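Local coordinates for protein TqaA (Penicillium aethiopicum, PDB 5DLK) that probably closes a peptide into a ring, acting as the terminal condensation-like domain of a fungal nonribosomal peptide synthetase, at residues D420-F425 with V437-R442; E86-L91 with S191-I196; Y213-S218 with H365-D370. One frame throughout, in Å; residues are numbered along the deposited sequence.

Interaction 1: D420-F425 with V437-R442; sequences DEVWIF and VCANSR
Trp-423 and Cys-438 form an antiparallel hydrogen-bonded pair in the hairpin of strands 422-428 and 433-440, whose local axes run 165° apart and approach to 4.8 Å. Both bonds are nearly straight: Trp-423 N gives to Cys-438 O at 3.0 Å and Cys-438 N to Trp-423 O at 2.9 Å. Ile-424 and Val-437 make the next, non-hydrogen-bonded pair. In the six-stranded mixed sheet of this condensation domain, strand 386-390 lies beyond 422-428 and strand 265-272 beyond 433-440. Toward Asp-420 the backbones part, and a water bridges Glu-421 O and Asn-440 N. Val-422 touches with both branches: CG1, anti to the backbone N (chi1 171°), lies 4.1 Å from Val-437 CG1, while CG2 lies 3.9 Å from Ala-439 CB. On the face carrying Trp-423 and Cys-438, the Phe-425 ring edge meets Cys-438 CB through CE2; its side chain lies about 10 Å from that of Asn-392, which binds phosphopantetheine in another structure of this protein. The indole leads away, its NE1 donating to the anti lone pair of Glu-421 OE2 at 2.8 Å. Asn-440, ending strand 433-440, accepts through OD1 from Arg-442 N in an Asx turn, and Arg-442 NH2 makes a long, probably weak salt bridge of 3.7 Å to Asp-420 OD1. Arg-64, by a salt bridge, and Leu-419 N also grip OE2, which would favour the negative charge of buried Glu-421.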
# COMPACT_ATOMS: atom_id res chain seq x y z
N ASP A 420 -0.71 -16.35 3.75
CA ASP A 420 0.34 -17.38 3.70
C ASP A 420 1.69 -16.82 3.22
O ASP A 420 2.70 -17.50 3.31
CB ASP A 420 -0.07 -18.53 2.78
CG ASP A 420 -1.21 -19.35 3.36
OD1 ASP A 420 -1.28 -19.49 4.60
OD2 ASP A 420 -2.04 -19.85 2.56
N GLU A 421 1.69 -15.58 2.73
CA GLU A 421 2.91 -14.98 2.18
C GLU A 421 3.86 -14.38 3.22
O GLU A 421 3.47 -14.07 4.36
CB GLU A 421 2.53 -13.88 1.17
CG GLU A 421 2.08 -12.56 1.82
CD GLU A 421 0.67 -12.62 2.40
OE1 GLU A 421 -0.08 -13.55 2.05
OE2 GLU A 421 0.31 -11.71 3.18
N VAL A 422 5.12 -14.21 2.82
CA VAL A 422 6.12 -13.54 3.64
C VAL A 422 6.37 -12.18 2.99
O VAL A 422 6.55 -12.11 1.77
CB VAL A 422 7.43 -14.35 3.74
CG1 VAL A 422 8.54 -13.52 4.42
CG2 VAL A 422 7.18 -15.65 4.47
N TRP A 423 6.33 -11.12 3.79
CA TRP A 423 6.71 -9.79 3.35
C TRP A 423 8.08 -9.40 3.85
O TRP A 423 8.41 -9.65 5.02
CB TRP A 423 5.70 -8.74 3.87
CG TRP A 423 4.32 -8.93 3.39
CD1 TRP A 423 3.39 -9.79 3.91
CD2 TRP A 423 3.68 -8.25 2.30
NE1 TRP A 423 2.20 -9.68 3.20
CE2 TRP A 423 2.37 -8.75 2.21
CE3 TRP A 423 4.11 -7.29 1.38
CZ2 TRP A 423 1.46 -8.30 1.24
CZ3 TRP A 423 3.20 -6.83 0.43
CH2 TRP A 423 1.90 -7.34 0.36
N ILE A 424 8.89 -8.79 2.98
CA ILE A 424 10.12 -8.15 3.40
C ILE A 424 10.00 -6.68 3.07
O ILE A 424 9.95 -6.32 1.90
CB ILE A 424 11.37 -8.72 2.72
CG1 ILE A 424 11.56 -10.20 3.10
CG2 ILE A 424 12.61 -7.89 3.12
CD1 ILE A 424 12.70 -10.90 2.36
N PHE A 425 9.92 -5.83 4.08
CA PHE A 425 9.91 -4.39 3.87
C PHE A 425 11.29 -3.82 4.21
O PHE A 425 11.92 -4.28 5.16
CB PHE A 425 8.87 -3.68 4.74
CG PHE A 425 7.46 -4.16 4.54
CD1 PHE A 425 6.67 -3.64 3.53
CD2 PHE A 425 6.91 -5.11 5.40
CE1 PHE A 425 5.34 -4.08 3.37
CE2 PHE A 425 5.59 -5.53 5.24
CZ PHE A 425 4.81 -5.02 4.23
N VAL A 437 10.75 -8.10 8.47
CA VAL A 437 10.05 -9.27 7.97
C VAL A 437 8.69 -9.35 8.65
O VAL A 437 8.60 -9.20 9.89
CB VAL A 437 10.85 -10.57 8.24
CG1 VAL A 437 10.02 -11.79 7.85
CG2 VAL A 437 12.20 -10.53 7.51
N CYS A 438 7.65 -9.57 7.86
CA CYS A 438 6.30 -9.70 8.41
C CYS A 438 5.63 -10.95 7.84
O CYS A 438 5.46 -11.09 6.62
CB CYS A 438 5.45 -8.47 8.08
SG CYS A 438 3.81 -8.53 8.88
N ALA A 439 5.26 -11.86 8.73
CA ALA A 439 4.63 -13.10 8.31
C ALA A 439 3.94 -13.74 9.50
O ALA A 439 4.33 -13.54 10.64
CB ALA A 439 5.68 -14.08 7.73
N ASN A 440 2.92 -14.53 9.20
CA ASN A 440 2.28 -15.32 10.25
C ASN A 440 3.25 -16.34 10.85
O ASN A 440 4.05 -16.93 10.13
CB ASN A 440 1.05 -16.01 9.68
CG ASN A 440 0.22 -16.65 10.77
OD1 ASN A 440 0.52 -17.75 11.20
ND2 ASN A 440 -0.80 -15.95 11.22
N SER A 441 3.17 -16.57 12.16
CA SER A 441 4.13 -17.40 12.86
C SER A 441 4.04 -18.86 12.40
O SER A 441 4.98 -19.63 12.61
CB SER A 441 3.90 -17.32 14.38
OG SER A 441 2.56 -17.66 14.66
N ARG A 442 2.91 -19.23 11.81
CA ARG A 442 2.77 -20.58 11.27
C ARG A 442 3.59 -20.74 9.99
O ARG A 442 4.05 -21.82 9.68
CB ARG A 442 1.32 -20.92 10.95
CG ARG A 442 0.37 -21.04 12.13
CD ARG A 442 -1.05 -20.95 11.57
NE ARG A 442 -0.98 -20.35 10.24
CZ ARG A 442 -2.01 -20.11 9.44
NH1 ARG A 442 -3.25 -20.40 9.83
NH2 ARG A 442 -1.79 -19.56 8.24
O HOH W 1 2.24 -15.07 6.56

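Interaction 2: E86-L91 with S191-I196; sequences ETCQSL and SDFAAI
Thr-87 sets its methyl squarely over the Phe-193 ring: CG2 stands 3.5 Å from the ring centroid and only 4° off the normal, a CH-pi contact with nearly equal distances to all six ring carbons. In the threonine CG2 is anti to the backbone N, and OG1 sits beside it (chi1 -61°), where it bonds the carbonyl of Arg-83 in its own helix. Cys-88 SG lies in the ring plane, 3.9 Å from Phe-193 CE2, as a sulfur-aromatic contact, and Leu-91 CD2 approaches Phe-193 CD2 at 4.0 Å, its side chain crossing the aromatic one at about a right angle. The other leucine branch, CD1, rests 3.9 Å from Asp-192 CB. Ile-196 slides past Thr-87 in the opposite direction; its CG2 touches both Thr-87 CG2 and Ser-90 CB at 3.7 Å, while CD1 reaches the backbone of Leu-91. No hydrogen bond joins the segments; apolar, CH-pi and sulfur-aromatic contacts make up the contact, and the carboxylate of Asp-192 is held by Arg-94 and His-95 just beyond. The axes of 86-91 and 191-196 run at 127° and approach to 9.3 Å. Helices 81-94 and 186-197 follow the neighbouring antiparallel strands 67-75 and 169-177 of the five-stranded sheet, and Leu-399, in the loop ahead of edge strand 407-415, also packs on Phe-193.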
# COMPACT_ATOMS: atom_id res chain seq x y z
N GLU A 86 -15.12 21.24 9.42
CA GLU A 86 -15.51 21.45 8.03
C GLU A 86 -14.43 21.00 7.04
O GLU A 86 -14.72 20.71 5.88
CB GLU A 86 -15.84 22.92 7.78
CG GLU A 86 -16.94 23.46 8.68
CD GLU A 86 -16.85 24.97 8.86
OE1 GLU A 86 -16.21 25.64 8.02
OE2 GLU A 86 -17.42 25.47 9.85
N THR A 87 -13.19 20.97 7.50
CA THR A 87 -12.09 20.52 6.65
C THR A 87 -12.21 19.02 6.36
O THR A 87 -11.95 18.57 5.23
CB THR A 87 -10.73 20.85 7.29
OG1 THR A 87 -10.62 22.27 7.46
CG2 THR A 87 -9.57 20.35 6.42
N CYS A 88 -12.63 18.25 7.36
CA CYS A 88 -12.94 16.84 7.16
C CYS A 88 -13.99 16.66 6.05
O CYS A 88 -13.86 15.80 5.17
CB CYS A 88 -13.44 16.21 8.46
SG CYS A 88 -12.25 16.25 9.83
N GLN A 89 -15.04 17.47 6.10
CA GLN A 89 -16.08 17.40 5.08
C GLN A 89 -15.49 17.72 3.71
O GLN A 89 -15.72 16.99 2.74
CB GLN A 89 -17.23 18.36 5.41
CG GLN A 89 -18.31 18.39 4.35
CD GLN A 89 -19.15 17.13 4.31
OE1 GLN A 89 -19.75 16.75 5.32
NE2 GLN A 89 -19.20 16.48 3.14
N SER A 90 -14.71 18.79 3.64
CA SER A 90 -14.19 19.25 2.35
C SER A 90 -13.16 18.28 1.77
O SER A 90 -13.05 18.13 0.55
CB SER A 90 -13.56 20.64 2.49
OG SER A 90 -14.57 21.60 2.79
N LEU A 91 -12.40 17.63 2.65
CA LEU A 91 -11.43 16.63 2.21
C LEU A 91 -12.14 15.47 1.52
O LEU A 91 -11.73 15.03 0.44
CB LEU A 91 -10.59 16.13 3.38
CG LEU A 91 -9.44 15.21 2.98
CD1 LEU A 91 -8.33 15.98 2.25
CD2 LEU A 91 -8.88 14.50 4.21
N SER A 191 -1.46 17.01 3.21
CA SER A 191 -1.19 18.37 2.71
C SER A 191 -2.46 19.05 2.17
O SER A 191 -2.63 20.25 2.35
CB SER A 191 -0.08 18.35 1.64
OG SER A 191 -0.49 17.68 0.46
N ASP A 192 -3.35 18.28 1.54
CA ASP A 192 -4.67 18.79 1.17
C ASP A 192 -5.49 19.19 2.40
O ASP A 192 -6.15 20.23 2.38
CB ASP A 192 -5.45 17.76 0.35
CG ASP A 192 -4.98 17.68 -1.10
OD1 ASP A 192 -3.91 18.25 -1.42
OD2 ASP A 192 -5.69 17.03 -1.91
N PHE A 193 -5.47 18.37 3.45
CA PHE A 193 -6.18 18.71 4.68
C PHE A 193 -5.70 20.06 5.22
O PHE A 193 -6.50 20.96 5.47
CB PHE A 193 -6.00 17.62 5.75
CG PHE A 193 -6.87 17.83 6.98
CD1 PHE A 193 -6.49 18.74 7.97
CD2 PHE A 193 -8.03 17.10 7.15
CE1 PHE A 193 -7.28 18.93 9.09
CE2 PHE A 193 -8.82 17.28 8.28
CZ PHE A 193 -8.44 18.20 9.25
N ALA A 194 -4.39 20.19 5.38
CA ALA A 194 -3.81 21.41 5.91
C ALA A 194 -4.16 22.61 5.04
O ALA A 194 -4.55 23.67 5.55
CB ALA A 194 -2.32 21.27 6.05
N ALA A 195 -4.05 22.44 3.72
CA ALA A 195 -4.35 23.52 2.78
C ALA A 195 -5.80 23.96 2.87
O ALA A 195 -6.10 25.16 2.78
CB ALA A 195 -4.01 23.08 1.35
N ILE A 196 -6.71 23.01 3.05
CA ILE A 196 -8.13 23.34 3.14
C ILE A 196 -8.41 24.08 4.45
O ILE A 196 -9.12 25.09 4.46
CB ILE A 196 -9.01 22.09 3.06
CG1 ILE A 196 -8.96 21.50 1.64
CG2 ILE A 196 -10.46 22.42 3.44
CD1 ILE A 196 -9.59 20.13 1.53

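Interaction 3: Y213-S218 with H365-D370; sequences YHRVSS and HVELRD
Arg-215 sends its guanidinium across to the backbone of His-365 and the carboxylate of Glu-367. Its chain starts with CG anti to the carbonyl carbon and bends at chi3 (-51°), which puts both acceptors at the guanidinium edge, in its plane. NH1 donates twice: to His-365 O at 2.8 Å, nearly in line with the carbonyl bond, and to Glu-367 OE2 at 2.9 Å. NH2 adds a longer bond of 3.2 Å to the same OE2, so two nitrogens grip one oxygen of the salt bridge. The two flat groups stand almost perpendicular, 89° apart, and NH2 comes from above the carboxylate plane while NH1 comes on the anti side. Glu-367 occupies the N-cap position of helix 368-375, and the contact joins helix 208-218, through Arg-215, to the turn before that helix, in a condensation domain of the CoA-acyltransferase superfamily. The glutamate folds over at chi2 (-72°) to present OE2 to the arginine; OE1 accepts from Gln-56 N. His-365 carries its imidazole between the backbone N and the carbonyl carbon, bringing CD2 to 4.2 Å from Arg-215 CD. In the ring plane, NE2 bonds a water at 3.0 Å that also meets Ser-218 OG at 3.3 Å. The His-365 side chain lies about 8 Å from that of Asn-311, which binds phosphopantetheine in another structure of this protein; none is bound here.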
# COMPACT_ATOMS: atom_id res chain seq x y z
N TYR A 213 -10.40 3.69 -14.98
CA TYR A 213 -10.88 3.88 -16.36
C TYR A 213 -9.72 3.98 -17.35
O TYR A 213 -9.77 3.40 -18.44
CB TYR A 213 -11.78 5.12 -16.46
CG TYR A 213 -13.13 4.92 -15.82
CD1 TYR A 213 -13.99 3.92 -16.28
CD2 TYR A 213 -13.56 5.71 -14.76
CE1 TYR A 213 -15.24 3.72 -15.69
CE2 TYR A 213 -14.80 5.52 -14.17
CZ TYR A 213 -15.63 4.52 -14.64
OH TYR A 213 -16.87 4.31 -14.06
N HIS A 214 -8.69 4.71 -16.96
CA HIS A 214 -7.51 4.86 -17.82
C HIS A 214 -6.79 3.52 -18.07
O HIS A 214 -6.36 3.26 -19.21
CB HIS A 214 -6.55 5.87 -17.20
CG HIS A 214 -5.50 6.35 -18.14
ND1 HIS A 214 -4.38 5.59 -18.45
CD2 HIS A 214 -5.39 7.49 -18.86
CE1 HIS A 214 -3.63 6.26 -19.31
NE2 HIS A 214 -4.22 7.42 -19.57
N ARG A 215 -6.66 2.67 -17.05
CA ARG A 215 -6.12 1.32 -17.25
C ARG A 215 -6.89 0.55 -18.32
O ARG A 215 -6.30 -0.11 -19.18
CB ARG A 215 -6.14 0.50 -15.96
CG ARG A 215 -5.13 0.91 -14.92
CD ARG A 215 -4.84 -0.28 -14.00
NE ARG A 215 -6.07 -0.89 -13.48
CZ ARG A 215 -6.10 -2.00 -12.76
NH1 ARG A 215 -4.96 -2.64 -12.46
NH2 ARG A 215 -7.26 -2.49 -12.33
N VAL A 216 -8.22 0.62 -18.26
CA VAL A 216 -9.06 -0.13 -19.18
C VAL A 216 -8.97 0.47 -20.58
O VAL A 216 -8.95 -0.26 -21.57
CB VAL A 216 -10.53 -0.16 -18.71
CG1 VAL A 216 -11.48 -0.55 -19.85
CG2 VAL A 216 -10.66 -1.14 -17.56
N SER A 217 -8.86 1.79 -20.67
CA SER A 217 -8.78 2.43 -21.97
C SER A 217 -7.49 2.06 -22.70
O SER A 217 -7.46 2.03 -23.93
CB SER A 217 -8.90 3.94 -21.84
OG SER A 217 -7.65 4.49 -21.48
N SER A 218 -6.42 1.78 -21.95
CA SER A 218 -5.14 1.48 -22.60
C SER A 218 -5.01 -0.00 -22.95
O SER A 218 -4.12 -0.40 -23.70
CB SER A 218 -3.97 1.93 -21.71
OG SER A 218 -3.90 1.16 -20.52
N HIS A 365 1.17 -2.13 -14.30
CA HIS A 365 -0.10 -1.67 -13.75
C HIS A 365 -1.27 -2.65 -13.87
O HIS A 365 -2.35 -2.42 -13.31
CB HIS A 365 -0.49 -0.37 -14.46
CG HIS A 365 -0.64 -0.54 -15.94
ND1 HIS A 365 0.43 -0.45 -16.81
CD2 HIS A 365 -1.72 -0.84 -16.69
CE1 HIS A 365 0.00 -0.68 -18.04
NE2 HIS A 365 -1.30 -0.91 -18.00
N VAL A 366 -1.07 -3.74 -14.62
CA VAL A 366 -2.15 -4.68 -14.87
C VAL A 366 -2.35 -5.66 -13.71
O VAL A 366 -1.43 -5.90 -12.95
CB VAL A 366 -1.92 -5.48 -16.16
CG1 VAL A 366 -2.06 -4.54 -17.38
CG2 VAL A 366 -0.55 -6.19 -16.13
N GLU A 367 -3.55 -6.23 -13.60
CA GLU A 367 -3.88 -7.20 -12.53
C GLU A 367 -2.99 -8.43 -12.56
O GLU A 367 -2.81 -9.02 -13.62
CB GLU A 367 -5.33 -7.65 -12.65
CG GLU A 367 -6.33 -6.50 -12.54
CD GLU A 367 -6.44 -5.98 -11.12
OE1 GLU A 367 -7.14 -6.61 -10.31
OE2 GLU A 367 -5.82 -4.93 -10.82
N LEU A 368 -2.46 -8.84 -11.41
CA LEU A 368 -1.61 -10.04 -11.33
C LEU A 368 -2.30 -11.28 -11.91
O LEU A 368 -1.69 -12.04 -12.68
CB LEU A 368 -1.20 -10.32 -9.89
CG LEU A 368 -0.24 -11.50 -9.67
CD1 LEU A 368 1.11 -11.24 -10.39
CD2 LEU A 368 -0.02 -11.76 -8.19
N ARG A 369 -3.57 -11.50 -11.56
CA ARG A 369 -4.29 -12.65 -12.09
C ARG A 369 -4.45 -12.58 -13.61
O ARG A 369 -4.59 -13.61 -14.25
CB ARG A 369 -5.67 -12.81 -11.40
CG ARG A 369 -6.66 -11.68 -11.60
CD ARG A 369 -8.06 -12.08 -11.09
NE ARG A 369 -8.06 -12.62 -9.72
CZ ARG A 369 -8.23 -11.89 -8.61
NH1 ARG A 369 -8.40 -10.58 -8.70
NH2 ARG A 369 -8.23 -12.47 -7.42
N ASP A 370 -4.42 -11.37 -14.18
CA ASP A 370 -4.47 -11.21 -15.63
C ASP A 370 -3.10 -11.51 -16.23
O ASP A 370 -3.01 -12.10 -17.30
CB ASP A 370 -4.89 -9.80 -16.04
CG ASP A 370 -6.37 -9.52 -15.75
OD1 ASP A 370 -7.10 -10.46 -15.40
OD2 ASP A 370 -6.77 -8.35 -15.89
O HOH W 2 -2.71 -1.87 -20.48

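How the interactions relate
From the N terminus, interaction 2 comes first: helix 81-94 meets helix 186-197 and closes a loop of 99 intervening residues that includes strands 100-105, 108-115 and 169-177. Helix 208-218 follows soon after and opens interaction 3, which closes 146 residues later at the turn before helix 368-375. Interaction 1 is the last and shortest, a hairpin with 11 residues between its segments. The three loops run in series, with none nesting or crossing. Interaction 2 ties together helices beside the five-stranded sheet, interaction 1 joins neighbouring strands of the six-stranded sheet on the opposite side of the chain's centre, and interaction 3 links helix 208-218 to the turn leading into helix 368-375, about 10 Å from interaction 1 at the nearest atoms.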